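Local coordinates for protein 3-hydroxyacyl-CoA dehydrogenase (Brucella suis, PDB 4O5O) that probably oxidises 3-hydroxyacyl-CoA to 3-ketoacyl-CoA with a nicotinamide adenine dinucleotide cofactor, as a member of the short-chain dehydrogenase family, at residues 151-156 against 192-197. Residues are numbered along the deposited sequence; the frame is centred on the assembly and turned at random.
Sequences IINTAS and IRVMTI
Ile151 and Asn153 of 151-156 each give an N-H and a C=O to 192-197, the ladder of a parallel beta pair. Ile151 N bonds Arg193 O at 2.8 Å and Ile151 O takes Met195 N at 2.9 Å. Asn153 repeats the pattern with Met195 O and Ile197 N. Ala155 N closes the ladder on Ile197 O at 2.8 Å, past the strand end. Four of the five carbonyls also receive CA-H...O contacts, such as Ile152 CA to Met195 O at 3.2 Å.

Side chains alternate between the two faces. On one, Ile152 CG2 meets the Ile197 CD1 tip at 4.1 Å. On the other, Ile151 CD1 lies 3.9 Å from Ile192 CG2. Thr196, with chi1 at -64°, sets OG1 beside the backbone N and CG2 anti to it. Thr196 CG2 packs on Ala155 CB at 3.6 Å, while OG1 faces Asn153 CB and bonds Thr180. Asn153 OD1 is bonded by Asn93 ND2 of strand 90-93, away from 192-197.

Ser156 OG caps Ala158 N, and Ser156 lies against Tyr169 and Lys173, a set matching the Ser-Tyr-Lys catalytic residues of this family. Lys173 of helix 167-187 bonds Thr154 O. The two strands are neighbours in the Rossmann-type sheet, flanked by strands 90-93 and 251-254. The Asn153 and Val194 face packs against helices 112-137 and 167-187, and helix 231-243 lies over Ile152, Met195 and Ile197 on the opposite face.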
loop_
_atom_site.group_PDB
_atom_site.type_symbol
_atom_site.label_atom_id
_atom_site.label_comp_id
_atom_site.label_asym_id
_atom_site.label_seq_id
_atom_site.Cartn_x
_atom_site.Cartn_y
_atom_site.Cartn_z
ATOM N N ILE B 151 -22.180 2.699 3.020
ATOM C CA ILE B 151 -21.877 1.289 3.246
ATOM C C ILE B 151 -20.497 1.205 3.838
ATOM O O ILE B 151 -19.539 1.744 3.269
ATOM C CB ILE B 151 -21.927 0.484 1.934
ATOM C CG1 ILE B 151 -23.370 0.498 1.414
ATOM C CG2 ILE B 151 -21.422 -0.948 2.155
ATOM C CD1 ILE B 151 -23.538 -0.029 0.013
ATOM N N ILE B 152 -20.392 0.550 4.999
ATOM C CA ILE B 152 -19.112 0.417 5.686
ATOM C C ILE B 152 -18.832 -1.054 5.919
ATOM O O ILE B 152 -19.636 -1.767 6.522
ATOM C CB ILE B 152 -19.124 1.162 7.052
ATOM C CG1 ILE B 152 -19.358 2.661 6.819
ATOM C CG2 ILE B 152 -17.812 0.937 7.816
ATOM C CD1 ILE B 152 -19.758 3.441 8.024
ATOM N N ASN B 153 -17.705 -1.501 5.386
ATOM C CA ASN B 153 -17.286 -2.890 5.474
ATOM C C ASN B 153 -16.154 -3.041 6.459
ATOM O O ASN B 153 -15.463 -2.068 6.790
ATOM C CB ASN B 153 -16.847 -3.393 4.096
ATOM C CG ASN B 153 -18.003 -3.375 3.069
ATOM O OD1 ASN B 153 -19.125 -3.514 3.441
ATOM N ND2 ASN B 153 -17.702 -3.322 1.801
ATOM N N THR B 154 -15.961 -4.264 6.930
ATOM C CA THR B 154 -14.904 -4.547 7.890
ATOM C C THR B 154 -13.892 -5.483 7.222
ATOM O O THR B 154 -14.225 -6.608 6.861
ATOM C CB THR B 154 -15.481 -5.200 9.152
ATOM O OG1 THR B 154 -16.509 -4.354 9.688
ATOM C CG2 THR B 154 -14.402 -5.394 10.217
ATOM N N ALA B 155 -12.662 -5.002 7.058
ATOM C CA ALA B 155 -11.549 -5.839 6.626
ATOM C C ALA B 155 -10.823 -6.301 7.874
ATOM O O ALA B 155 -11.480 -6.792 8.808
ATOM C CB ALA B 155 -10.670 -5.104 5.631
ATOM N N SER B 156 -9.505 -6.127 7.933
ATOM C CA SER B 156 -8.697 -6.501 9.101
ATOM C C SER B 156 -7.284 -6.064 8.784
ATOM O O SER B 156 -6.886 -6.037 7.613
ATOM C CB SER B 156 -8.668 -8.031 9.292
ATOM O OG SER B 156 -7.734 -8.430 10.310
ATOM N N ILE B 192 -24.024 7.055 -2.951
ATOM C CA ILE B 192 -23.815 6.086 -1.896
ATOM C C ILE B 192 -22.306 5.942 -1.742
ATOM O O ILE B 192 -21.611 5.529 -2.661
ATOM C CB ILE B 192 -24.478 4.731 -2.222
ATOM C CG1 ILE B 192 -26.008 4.868 -2.364
ATOM C CG2 ILE B 192 -24.140 3.678 -1.171
ATOM C CD1 ILE B 192 -26.632 3.678 -3.069
ATOM N N ARG B 193 -21.819 6.283 -0.552
ATOM C CA ARG B 193 -20.392 6.112 -0.220
ATOM C C ARG B 193 -20.098 4.700 0.255
ATOM O O ARG B 193 -20.989 4.020 0.810
ATOM C CB ARG B 193 -19.993 7.120 0.867
ATOM C CG ARG B 193 -19.969 8.551 0.381
ATOM C CD ARG B 193 -19.361 9.505 1.367
ATOM N NE ARG B 193 -20.209 9.659 2.538
ATOM C CZ ARG B 193 -19.879 9.437 3.812
ATOM N NH1 ARG B 193 -18.667 9.028 4.172
ATOM N NH2 ARG B 193 -20.772 9.646 4.752
ATOM N N VAL B 194 -18.850 4.275 0.045
ATOM C CA VAL B 194 -18.408 2.950 0.425
ATOM C C VAL B 194 -17.037 3.104 1.054
ATOM O O VAL B 194 -16.097 3.611 0.416
ATOM C CB VAL B 194 -18.342 2.003 -0.790
ATOM C CG1 VAL B 194 -18.006 0.593 -0.348
ATOM C CG2 VAL B 194 -19.645 2.019 -1.565
ATOM N N MET B 195 -16.948 2.657 2.312
ATOM C CA MET B 195 -15.736 2.726 3.109
ATOM C C MET B 195 -15.470 1.416 3.789
ATOM O O MET B 195 -16.382 0.619 4.010
ATOM C CB MET B 195 -15.893 3.782 4.193
ATOM C CG MET B 195 -15.749 5.212 3.697
ATOM S SD MET B 195 -14.078 5.645 3.255
ATOM C CE MET B 195 -13.202 5.324 4.790
ATOM N N THR B 196 -14.217 1.219 4.162
ATOM C CA THR B 196 -13.798 0.011 4.876
ATOM C C THR B 196 -12.951 0.369 6.063
ATOM O O THR B 196 -12.106 1.249 5.981
ATOM C CB THR B 196 -13.038 -0.925 3.921
ATOM O OG1 THR B 196 -13.957 -1.327 2.911
ATOM C CG2 THR B 196 -12.481 -2.163 4.617
ATOM N N ILE B 197 -13.211 -0.291 7.191
ATOM C CA ILE B 197 -12.350 -0.206 8.365
ATOM C C ILE B 197 -11.585 -1.510 8.476
ATOM O O ILE B 197 -12.190 -2.587 8.327
ATOM C CB ILE B 197 -13.144 0.028 9.672
ATOM C CG1 ILE B 197 -13.955 1.328 9.630
ATOM C CG2 ILE B 197 -12.244 -0.005 10.889
ATOM C CD1 ILE B 197 -15.011 1.507 10.716
#